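Side-chain contacts in endoglucanase (Clostridium thermocellum, PDB 2YIK), which probably hydrolyses internal beta-1,4 linkages of cellulose as a family 9 glycoside hydrolase: residues V74-L79 / H120-L125; L125-A130 / N162-R167; D90-S95 / N176-C181; T169-S174 / S244-K249. One frame throughout, in Å; residues are numbered along the deposited sequence.

Contact 1 of 4, residues V74-L79 / H120-L125; sequences VYDARL and HVKFGL
Asp76 and Lys122 reach for each other from opposite directions, one from the 3-10 turn at 74-77 and the other from the short strand 122-123, and only their charged ends meet. The backbones stay well apart, the nearest CA atoms, those of Asp76 and Lys122, lying 11.0 Å from each other. Lys122 spans most of that gap: its chain is extended except for a bend at chi3 (-67°), which carries NZ round to the carboxylate. Asp76 OD2 and Lys122 NZ are 3.6 Å apart, a long salt bridge. A water forms the third corner of a triangle, donating to Asp76 OD2 at 2.7 Å and accepting from Lys122 NZ at 3.0 Å, so the long ion pair is also bridged by two hydrogen bonds through the water.

Each charge also has partners beyond the pair. Asp76 OD1 forms a salt bridge with Arg204, while the Lys122 ammonium donates to the backbone oxygens of Val110 and Gly112. With both residues buried, these bonds give the charges polar company, and the carboxylate, set between a lysine and an arginine, probably stays ionised. The Asp76 side chain is about 5 Å from the bound zinc, whose ligands include Cys72 and His73 just before this turn. The arrangement is that of a buried, water-assisted ion pair, here tying the turn beside a zinc site to an edge of the small antiparallel sheet.

Contact 2 of 4, residues L125-A130 / N162-R167; sequences LPEAYA and NDYFMR
Tyr164 and Phe165, successive residues of helix 151-167, reach the same methylene of Glu127 on helix 124-140. Tyr164 comes first: CE2, at the edge of its ring, lies 4.0 Å from Glu127 CG, and the two side chains cross at about a right angle. The carboxylate plane is turned 68° from the ring. Glu127 has its CG opposite the backbone N (chi1 -176°) and then bends at chi2, which swings the carboxylate alongside the tyrosine, where OE2 accepts a hydrogen bond from the backbone N of Phe114.

The segments' axes approach to 11.1 Å and their chain directions are 134° apart, an oblique crossing nearer antiparallel than parallel, between two helices in the predominantly helical catalytic domain of this family, which is built as an (alpha/alpha)6 barrel. Phe165 spans that distance.

Although its CB points to the side, the far end of the Phe165 ring comes close to the partner helix: CE1 touches Glu127 CG at 3.6 Å, with the methylene near the ring plane. Its CZ pushes further, to 3.7 Å from Ala128 CA, and stands 4.3 Å from Ala128 CB. Phe165 also rests on Ser225 of helix 216-233.

Contact 3 of 4, residues D90-S95 / N176-C181; sequences DGFISS and NVVAFC
Helix 90-100 stands off from strand 177-184, the closest CA atoms across the contact being those of Phe92 and Ala179 at 9.8 Å, and the strand is locally distorted where Val178, with helix-like backbone angles (phi -102°, psi -39°), and Ala179 both pair with Phe170 in a classic beta bulge. A single aromatic side chain, Phe92, bridges this distance. With chi1 at -175°, its CG lies opposite the backbone N and the ring is thrown out from the helix, leading with CZ.

That leading atom arrives at the bulge itself. Phe92 CZ is 3.3 Å from the backbone oxygen of Val178, which sits at the edge of the ring, close to its plane. The oxygen faces the slightly positive rim of the ring, probably a mildly favourable setting for a carbonyl, though a weak one beside a proper hydrogen bond. Val178 adds an apolar touch through one branch: CG1 lies 3.7 Å from Phe92 CZ, the two side chains meeting at a slant. Ala179 points its methyl toward the helix and meets the ring obliquely, CB to Phe92 CE2 being 4.2 Å.

The next turns of the same helix extend the contact, Val178 resting on Asn96 and Val99, and Ala179 on Leu100. Elsewhere, Phe92 also packs on Thr210 and Glu212 in the loop that follows strand 206-209. This is a peripheral helix packed against a small antiparallel sheet, with a phenylalanine whose ring edge meets the carbonyl at a classic bulge.

Contact 4 of 4, residues T169-S174 / S244-K249; sequences TFRDAS and SLDYAK
Arg171 grips Asp246 with both terminal nitrogens while its NH1 stands over the face of the Tyr247 ring, the guanidinium tilted 61° to it. NH1 donates to Asp246 OD2 at 2.7 Å, and NH2 divides its bonding between the two carboxylate oxygens, reaching Asp246 OD1 at 3.1 Å in a fairly straight bond. OD2 thus accepts from both nitrogens, which come to it from one face of the carboxylate. The acceptors lie close to the guanidinium plane, but the donors stand above the carboxylate plane, the two planes being 50° apart. Arg171 NE is satisfied separately, by the backbone oxygen of Gly175.

Strand 169-171, an edge of the curled antiparallel sheet, passes helix 238-257 almost at right angles (82°), and Asp246 and Tyr247, adjacent in the helix, both meet Arg171. Tyr247 does so over its ring face. Arg171 CZ sits 4.3 Å from the ring centroid, nearly on the ring normal, in a cation-pi contact, and the CD methylene adds a CH-pi contact over the same ring.

Thr169 CB touches the ring edge at Tyr247 CD2, 3.8 Å away, while its OG1 is bonded to the backbone oxygen of Phe165. A water hydrogen-bonded to Tyr247 OH, at 2.7 Å, may also donate to the backbone oxygen of Thr169.

Contacts 1 and 2 come in series along the chain, share Leu125 and helix 124-140, and touch where Lys122 CE lies 3.3 Å from Tyr164 OH; their centres are 11 Å apart. Helix 151-167 then leads straight into strand 169-171, carrying contact 2 on to contact 4, about 14 Å away between centres. Contacts 3 and 4, also about 14 Å apart between centres, alternate along the chain and meet through the pairing of strands 169-171 and 177-184. Contacts 1, 3 and 4 all reach this one curled sheet, so the sheet lies between the zinc-side loop, helix 90-100 and helices 151-167 and 238-257.

Contact 1 of 4, residues V74-L79 / H120-L125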
# COMPACT_ATOMS: atom_id res chain seq x y z
N VAL A 74 -12.06 -6.61 18.30
CA VAL A 74 -13.16 -7.41 17.76
C VAL A 74 -14.49 -6.67 17.85
O VAL A 74 -15.45 -7.04 17.16
CB VAL A 74 -13.25 -8.79 18.46
CG1 VAL A 74 -11.94 -9.56 18.25
CG2 VAL A 74 -13.56 -8.64 19.94
N TYR A 75 -14.58 -5.62 18.66
CA TYR A 75 -15.83 -4.88 18.72
C TYR A 75 -16.08 -4.10 17.42
O TYR A 75 -17.17 -3.58 17.20
CB TYR A 75 -15.89 -3.93 19.94
CG TYR A 75 -14.65 -3.10 20.20
CD1 TYR A 75 -13.52 -3.66 20.80
CD2 TYR A 75 -14.63 -1.73 19.89
CE1 TYR A 75 -12.40 -2.88 21.11
CE2 TYR A 75 -13.52 -0.94 20.20
CZ TYR A 75 -12.41 -1.52 20.81
OH TYR A 75 -11.33 -0.74 21.14
N ASP A 76 -15.05 -4.04 16.57
CA ASP A 76 -15.15 -3.38 15.26
C ASP A 76 -16.20 -4.14 14.46
O ASP A 76 -16.88 -3.58 13.59
CB ASP A 76 -13.84 -3.48 14.46
CG ASP A 76 -12.75 -2.55 14.96
OD1 ASP A 76 -13.01 -1.69 15.83
OD2 ASP A 76 -11.61 -2.68 14.45
N ALA A 77 -16.31 -5.44 14.74
CA ALA A 77 -17.25 -6.31 14.05
C ALA A 77 -18.70 -6.08 14.44
O ALA A 77 -19.61 -6.62 13.82
CB ALA A 77 -16.86 -7.78 14.28
N ARG A 78 -18.92 -5.27 15.47
CA ARG A 78 -20.26 -4.95 15.95
C ARG A 78 -20.38 -3.46 16.18
O ARG A 78 -20.87 -3.04 17.23
CB ARG A 78 -20.56 -5.67 17.26
CG ARG A 78 -20.60 -7.18 17.22
CD ARG A 78 -19.90 -7.70 18.47
NE ARG A 78 -19.81 -6.65 19.49
CZ ARG A 78 -18.92 -6.63 20.48
NH1 ARG A 78 -18.03 -7.61 20.60
NH2 ARG A 78 -18.90 -5.61 21.35
N LEU A 79 -19.91 -2.66 15.23
CA LEU A 79 -19.99 -1.21 15.35
C LEU A 79 -21.46 -0.77 15.34
O LEU A 79 -22.20 -1.14 14.44
CB LEU A 79 -19.27 -0.54 14.18
CG LEU A 79 -19.27 0.99 14.20
CD1 LEU A 79 -18.44 1.48 15.36
CD2 LEU A 79 -18.72 1.52 12.89
N HIS A 120 -2.86 1.65 16.12
CA HIS A 120 -3.89 0.64 15.79
C HIS A 120 -5.04 1.18 14.92
O HIS A 120 -6.00 0.44 14.62
CB HIS A 120 -4.43 -0.00 17.08
CG HIS A 120 -3.40 -0.65 17.93
ND1 HIS A 120 -2.33 -1.39 17.43
CD2 HIS A 120 -3.23 -0.71 19.30
CE1 HIS A 120 -1.59 -1.85 18.40
NE2 HIS A 120 -2.12 -1.45 19.55
N VAL A 121 -4.96 2.45 14.53
CA VAL A 121 -5.99 2.99 13.68
C VAL A 121 -5.85 2.38 12.28
O VAL A 121 -4.76 1.96 11.88
CB VAL A 121 -5.86 4.51 13.53
CG1 VAL A 121 -7.06 5.08 12.77
CG2 VAL A 121 -5.73 5.14 14.90
N LYS A 122 -6.96 2.34 11.55
CA LYS A 122 -6.95 1.84 10.18
C LYS A 122 -7.35 3.03 9.31
O LYS A 122 -8.52 3.41 9.28
CB LYS A 122 -7.95 0.68 10.01
CG LYS A 122 -7.61 -0.55 10.88
CD LYS A 122 -8.48 -1.78 10.59
CE LYS A 122 -9.95 -1.58 10.97
NZ LYS A 122 -10.71 -2.87 10.96
N PHE A 123 -6.37 3.64 8.65
CA PHE A 123 -6.59 4.80 7.79
C PHE A 123 -6.75 4.30 6.35
O PHE A 123 -5.91 3.55 5.86
CB PHE A 123 -5.42 5.78 7.88
CG PHE A 123 -5.29 6.46 9.23
CD1 PHE A 123 -6.10 7.54 9.57
CD2 PHE A 123 -4.32 6.04 10.14
CE1 PHE A 123 -5.94 8.20 10.79
CE2 PHE A 123 -4.15 6.69 11.36
CZ PHE A 123 -4.96 7.78 11.69
N GLY A 124 -7.82 4.74 5.69
CA GLY A 124 -8.11 4.30 4.34
C GLY A 124 -7.14 4.56 3.20
O GLY A 124 -6.88 3.66 2.40
N LEU A 125 -6.60 5.77 3.12
CA LEU A 125 -5.68 6.09 2.04
C LEU A 125 -4.44 5.21 2.07
O LEU A 125 -4.12 4.58 1.07
CB LEU A 125 -5.31 7.58 2.05
CG LEU A 125 -4.66 8.14 0.77
CD1 LEU A 125 -5.36 7.59 -0.47
CD2 LEU A 125 -4.72 9.66 0.80
O HOH W 1 -10.90 -4.95 13.11

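Contact 2 of 4, residues L125-A130 / N162-R167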
# COMPACT_ATOMS: atom_id res chain seq x y z
N LEU A 125 -6.60 5.77 3.12
CA LEU A 125 -5.68 6.09 2.04
C LEU A 125 -4.44 5.21 2.07
O LEU A 125 -4.12 4.58 1.07
CB LEU A 125 -5.31 7.58 2.05
CG LEU A 125 -4.66 8.14 0.77
CD1 LEU A 125 -5.36 7.59 -0.47
CD2 LEU A 125 -4.72 9.66 0.80
N PRO A 126 -3.71 5.17 3.20
CA PRO A 126 -2.52 4.30 3.16
C PRO A 126 -2.87 2.80 3.19
O PRO A 126 -2.09 1.97 2.73
CB PRO A 126 -1.72 4.75 4.38
CG PRO A 126 -2.78 5.23 5.34
CD PRO A 126 -3.75 5.97 4.43
N GLU A 127 -4.04 2.44 3.74
CA GLU A 127 -4.44 1.03 3.78
C GLU A 127 -4.57 0.55 2.33
O GLU A 127 -4.05 -0.51 1.96
CB GLU A 127 -5.79 0.88 4.50
CG GLU A 127 -6.28 -0.56 4.70
CD GLU A 127 -5.75 -1.22 5.98
OE1 GLU A 127 -5.33 -0.49 6.90
OE2 GLU A 127 -5.77 -2.47 6.07
N ALA A 128 -5.25 1.33 1.50
CA ALA A 128 -5.42 0.99 0.09
C ALA A 128 -4.09 1.06 -0.66
O ALA A 128 -3.83 0.26 -1.55
CB ALA A 128 -6.45 1.93 -0.56
N TYR A 129 -3.25 2.03 -0.30
CA TYR A 129 -1.95 2.15 -0.96
C TYR A 129 -1.10 0.91 -0.73
O TYR A 129 -0.46 0.41 -1.65
CB TYR A 129 -1.18 3.38 -0.46
CG TYR A 129 0.29 3.35 -0.84
CD1 TYR A 129 1.23 2.72 -0.03
CD2 TYR A 129 0.72 3.90 -2.05
CE1 TYR A 129 2.57 2.63 -0.40
CE2 TYR A 129 2.06 3.82 -2.44
CZ TYR A 129 2.98 3.18 -1.61
OH TYR A 129 4.29 3.07 -2.00
N ALA A 130 -1.08 0.42 0.51
CA ALA A 130 -0.29 -0.75 0.84
C ALA A 130 -0.82 -1.97 0.10
O ALA A 130 -0.06 -2.72 -0.50
CB ALA A 130 -0.30 -0.99 2.35
N ASN A 162 -8.00 -6.92 0.92
CA ASN A 162 -9.17 -6.79 0.06
C ASN A 162 -10.50 -7.33 0.60
O ASN A 162 -11.56 -6.82 0.23
CB ASN A 162 -8.85 -7.39 -1.31
CG ASN A 162 -7.75 -6.62 -2.03
OD1 ASN A 162 -6.59 -7.06 -2.09
ND2 ASN A 162 -8.11 -5.46 -2.57
N ASP A 163 -10.47 -8.34 1.46
CA ASP A 163 -11.72 -8.83 2.02
C ASP A 163 -12.25 -7.77 2.97
O ASP A 163 -13.46 -7.62 3.15
CB ASP A 163 -11.53 -10.16 2.76
CG ASP A 163 -11.18 -11.31 1.82
OD1 ASP A 163 -11.50 -11.20 0.62
OD2 ASP A 163 -10.62 -12.32 2.28
N TYR A 164 -11.33 -7.02 3.57
CA TYR A 164 -11.67 -5.95 4.49
C TYR A 164 -12.36 -4.84 3.68
O TYR A 164 -13.41 -4.34 4.08
CB TYR A 164 -10.40 -5.43 5.18
CG TYR A 164 -10.53 -4.09 5.89
CD1 TYR A 164 -11.44 -3.90 6.93
CD2 TYR A 164 -9.68 -3.03 5.55
CE1 TYR A 164 -11.50 -2.68 7.62
CE2 TYR A 164 -9.73 -1.82 6.22
CZ TYR A 164 -10.64 -1.64 7.26
OH TYR A 164 -10.68 -0.44 7.93
N PHE A 165 -11.77 -4.47 2.55
CA PHE A 165 -12.34 -3.44 1.69
C PHE A 165 -13.76 -3.85 1.26
O PHE A 165 -14.70 -3.06 1.35
CB PHE A 165 -11.48 -3.21 0.44
CG PHE A 165 -10.06 -2.76 0.72
CD1 PHE A 165 -9.78 -1.92 1.79
CD2 PHE A 165 -9.02 -3.15 -0.12
CE1 PHE A 165 -8.47 -1.47 2.02
CE2 PHE A 165 -7.71 -2.72 0.10
CZ PHE A 165 -7.44 -1.87 1.18
N MET A 166 -13.91 -5.08 0.81
CA MET A 166 -15.21 -5.56 0.36
C MET A 166 -16.28 -5.55 1.45
O MET A 166 -17.40 -5.12 1.20
CB MET A 166 -15.08 -6.94 -0.28
CG MET A 166 -14.38 -6.86 -1.65
SD MET A 166 -14.25 -8.37 -2.64
CE MET A 166 -12.75 -9.10 -1.97
N ARG A 167 -15.94 -6.01 2.65
CA ARG A 167 -16.89 -6.01 3.77
C ARG A 167 -17.28 -4.57 4.11
O ARG A 167 -18.39 -4.31 4.57
CB ARG A 167 -16.27 -6.65 5.03
CG ARG A 167 -16.26 -8.16 5.07
CD ARG A 167 -15.91 -8.66 6.47
NE ARG A 167 -14.61 -8.16 6.89
CZ ARG A 167 -13.45 -8.74 6.60
NH1 ARG A 167 -13.43 -9.86 5.89
NH2 ARG A 167 -12.32 -8.18 7.00

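Contact 3 of 4, residues D90-S95 / N176-C181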
# COMPACT_ATOMS: atom_id res chain seq x y z
N ASP A 90 -27.98 11.15 10.64
CA ASP A 90 -29.17 10.43 11.07
C ASP A 90 -30.05 10.16 9.85
O ASP A 90 -30.62 9.08 9.69
CB ASP A 90 -30.00 11.26 12.06
CG ASP A 90 -29.38 11.34 13.44
OD1 ASP A 90 -28.58 10.45 13.80
OD2 ASP A 90 -29.72 12.29 14.17
N GLY A 91 -30.18 11.17 8.99
CA GLY A 91 -31.00 11.04 7.80
C GLY A 91 -30.50 10.01 6.81
O GLY A 91 -31.29 9.27 6.22
N PHE A 92 -29.19 9.96 6.62
CA PHE A 92 -28.60 9.01 5.70
C PHE A 92 -28.83 7.59 6.21
O PHE A 92 -29.24 6.72 5.45
CB PHE A 92 -27.10 9.24 5.55
CG PHE A 92 -26.47 8.36 4.52
CD1 PHE A 92 -26.51 8.71 3.17
CD2 PHE A 92 -25.89 7.15 4.88
CE1 PHE A 92 -25.99 7.87 2.20
CE2 PHE A 92 -25.37 6.29 3.91
CZ PHE A 92 -25.43 6.66 2.56
N ILE A 93 -28.56 7.37 7.49
CA ILE A 93 -28.77 6.06 8.09
C ILE A 93 -30.25 5.66 8.01
O ILE A 93 -30.58 4.52 7.69
CB ILE A 93 -28.35 6.04 9.59
CG1 ILE A 93 -26.84 6.29 9.72
CG2 ILE A 93 -28.72 4.71 10.22
CD1 ILE A 93 -26.00 5.26 8.98
N SER A 94 -31.12 6.62 8.28
CA SER A 94 -32.56 6.38 8.25
C SER A 94 -33.04 5.89 6.88
O SER A 94 -33.78 4.91 6.79
CB SER A 94 -33.31 7.66 8.65
OG SER A 94 -34.66 7.37 8.98
N SER A 95 -32.58 6.55 5.81
CA SER A 95 -32.97 6.18 4.45
C SER A 95 -32.29 4.93 3.90
O SER A 95 -32.82 4.28 3.00
CB SER A 95 -32.67 7.32 3.48
OG SER A 95 -33.41 8.49 3.77
N ASN A 176 -24.77 -1.09 -6.67
CA ASN A 176 -24.42 0.31 -6.44
C ASN A 176 -23.89 0.53 -5.03
O ASN A 176 -24.47 0.05 -4.06
CB ASN A 176 -25.63 1.21 -6.66
CG ASN A 176 -26.26 1.02 -8.01
OD1 ASN A 176 -27.40 0.57 -8.12
ND2 ASN A 176 -25.50 1.34 -9.06
N VAL A 177 -22.77 1.25 -4.93
CA VAL A 177 -22.18 1.55 -3.63
C VAL A 177 -23.00 2.62 -2.92
O VAL A 177 -23.28 3.68 -3.48
CB VAL A 177 -20.72 2.05 -3.77
CG1 VAL A 177 -20.19 2.48 -2.41
CG2 VAL A 177 -19.83 0.96 -4.36
N VAL A 178 -23.37 2.33 -1.68
CA VAL A 178 -24.15 3.25 -0.87
C VAL A 178 -23.25 3.96 0.14
O VAL A 178 -23.41 5.16 0.40
CB VAL A 178 -25.28 2.47 -0.14
CG1 VAL A 178 -25.91 3.34 0.93
CG2 VAL A 178 -26.34 2.03 -1.16
N ALA A 179 -22.30 3.22 0.70
CA ALA A 179 -21.36 3.78 1.66
C ALA A 179 -20.11 2.90 1.72
O ALA A 179 -20.17 1.69 1.46
CB ALA A 179 -22.00 3.87 3.04
N PHE A 180 -18.98 3.51 2.05
CA PHE A 180 -17.73 2.79 2.17
C PHE A 180 -17.03 3.21 3.46
O PHE A 180 -16.72 4.39 3.64
CB PHE A 180 -16.80 3.07 0.98
CG PHE A 180 -15.43 2.47 1.13
CD1 PHE A 180 -15.24 1.09 1.08
CD2 PHE A 180 -14.32 3.28 1.37
CE1 PHE A 180 -13.97 0.52 1.25
CE2 PHE A 180 -13.04 2.73 1.55
CZ PHE A 180 -12.87 1.35 1.50
N CYS A 181 -16.81 2.26 4.35
CA CYS A 181 -16.11 2.59 5.59
C CYS A 181 -14.62 2.59 5.26
O CYS A 181 -14.04 1.55 4.96
CB CYS A 181 -16.38 1.57 6.69
SG CYS A 181 -15.45 1.93 8.21

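Contact 4 of 4, residues T169-S174 / S244-K249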
# COMPACT_ATOMS: atom_id res chain seq x y z
N THR A 169 -17.58 -2.16 1.96
CA THR A 169 -18.29 -1.54 0.86
C THR A 169 -19.73 -2.02 0.93
O THR A 169 -20.03 -3.17 0.63
CB THR A 169 -17.69 -1.94 -0.51
OG1 THR A 169 -16.29 -1.66 -0.53
CG2 THR A 169 -18.38 -1.17 -1.64
N PHE A 170 -20.62 -1.12 1.36
CA PHE A 170 -22.04 -1.42 1.49
C PHE A 170 -22.75 -1.06 0.18
O PHE A 170 -22.86 0.11 -0.17
CB PHE A 170 -22.60 -0.63 2.68
CG PHE A 170 -21.96 -0.99 3.98
CD1 PHE A 170 -20.75 -0.41 4.36
CD2 PHE A 170 -22.50 -1.99 4.79
CE1 PHE A 170 -20.09 -0.81 5.52
CE2 PHE A 170 -21.85 -2.39 5.96
CZ PHE A 170 -20.64 -1.80 6.32
N ARG A 171 -23.20 -2.09 -0.53
CA ARG A 171 -23.86 -1.93 -1.82
C ARG A 171 -25.31 -2.42 -1.81
O ARG A 171 -25.65 -3.32 -1.03
CB ARG A 171 -23.09 -2.71 -2.89
CG ARG A 171 -21.59 -2.49 -2.89
CD ARG A 171 -20.87 -3.63 -3.61
NE ARG A 171 -21.09 -3.61 -5.05
CZ ARG A 171 -20.81 -4.63 -5.87
NH1 ARG A 171 -20.29 -5.75 -5.38
NH2 ARG A 171 -21.01 -4.52 -7.17
N ASP A 172 -26.15 -1.85 -2.66
CA ASP A 172 -27.52 -2.33 -2.73
C ASP A 172 -27.46 -3.59 -3.60
O ASP A 172 -26.39 -3.91 -4.15
CB ASP A 172 -28.47 -1.26 -3.31
CG ASP A 172 -28.18 -0.89 -4.75
OD1 ASP A 172 -27.46 -1.63 -5.45
OD2 ASP A 172 -28.69 0.16 -5.18
N ALA A 173 -28.57 -4.32 -3.71
CA ALA A 173 -28.59 -5.57 -4.46
C ALA A 173 -28.19 -5.46 -5.92
O ALA A 173 -27.80 -6.45 -6.52
CB ALA A 173 -29.96 -6.24 -4.33
N SER A 174 -28.29 -4.26 -6.49
CA SER A 174 -27.91 -4.04 -7.88
C SER A 174 -26.41 -3.78 -8.04
O SER A 174 -25.91 -3.63 -9.15
CB SER A 174 -28.68 -2.86 -8.46
OG SER A 174 -29.90 -3.29 -9.02
N SER A 244 -13.85 -9.54 -6.69
CA SER A 244 -12.97 -8.38 -6.50
C SER A 244 -13.21 -7.36 -7.61
O SER A 244 -13.37 -6.17 -7.35
CB SER A 244 -11.50 -8.81 -6.51
OG SER A 244 -11.23 -9.74 -5.48
N LEU A 245 -13.24 -7.84 -8.85
CA LEU A 245 -13.45 -6.96 -9.99
C LEU A 245 -14.82 -6.29 -9.94
O LEU A 245 -14.96 -5.13 -10.30
CB LEU A 245 -13.31 -7.74 -11.30
CG LEU A 245 -13.43 -6.92 -12.59
CD1 LEU A 245 -12.42 -5.79 -12.60
CD2 LEU A 245 -13.21 -7.83 -13.80
N ASP A 246 -15.83 -7.03 -9.48
CA ASP A 246 -17.17 -6.47 -9.38
C ASP A 246 -17.18 -5.30 -8.39
O ASP A 246 -17.75 -4.24 -8.66
CB ASP A 246 -18.17 -7.54 -8.95
CG ASP A 246 -19.55 -6.97 -8.69
OD1 ASP A 246 -20.10 -6.30 -9.57
OD2 ASP A 246 -20.09 -7.20 -7.60
N TYR A 247 -16.56 -5.50 -7.23
CA TYR A 247 -16.48 -4.44 -6.23
C TYR A 247 -15.63 -3.28 -6.75
O TYR A 247 -15.95 -2.11 -6.53
CB TYR A 247 -15.90 -4.98 -4.92
CG TYR A 247 -16.92 -5.61 -3.99
CD1 TYR A 247 -17.42 -6.90 -4.23
CD2 TYR A 247 -17.39 -4.92 -2.87
CE1 TYR A 247 -18.36 -7.48 -3.36
CE2 TYR A 247 -18.33 -5.49 -2.00
CZ TYR A 247 -18.81 -6.77 -2.25
OH TYR A 247 -19.73 -7.32 -1.39
N ALA A 248 -14.53 -3.59 -7.44
CA ALA A 248 -13.65 -2.55 -7.98
C ALA A 248 -14.40 -1.62 -8.94
O ALA A 248 -14.33 -0.39 -8.81
CB ALA A 248 -12.45 -3.19 -8.70
N LYS A 249 -15.12 -2.21 -9.89
CA LYS A 249 -15.89 -1.43 -10.87
C LYS A 249 -16.97 -0.57 -10.21
O LYS A 249 -17.22 0.54 -10.64
CB LYS A 249 -16.58 -2.36 -11.87
CG LYS A 249 -15.67 -3.15 -12.80
CD LYS A 249 -16.51 -4.26 -13.44
CE LYS A 249 -15.96 -4.73 -14.77
NZ LYS A 249 -16.89 -5.74 -15.41
O HOH W 2 -20.20 -6.05 0.90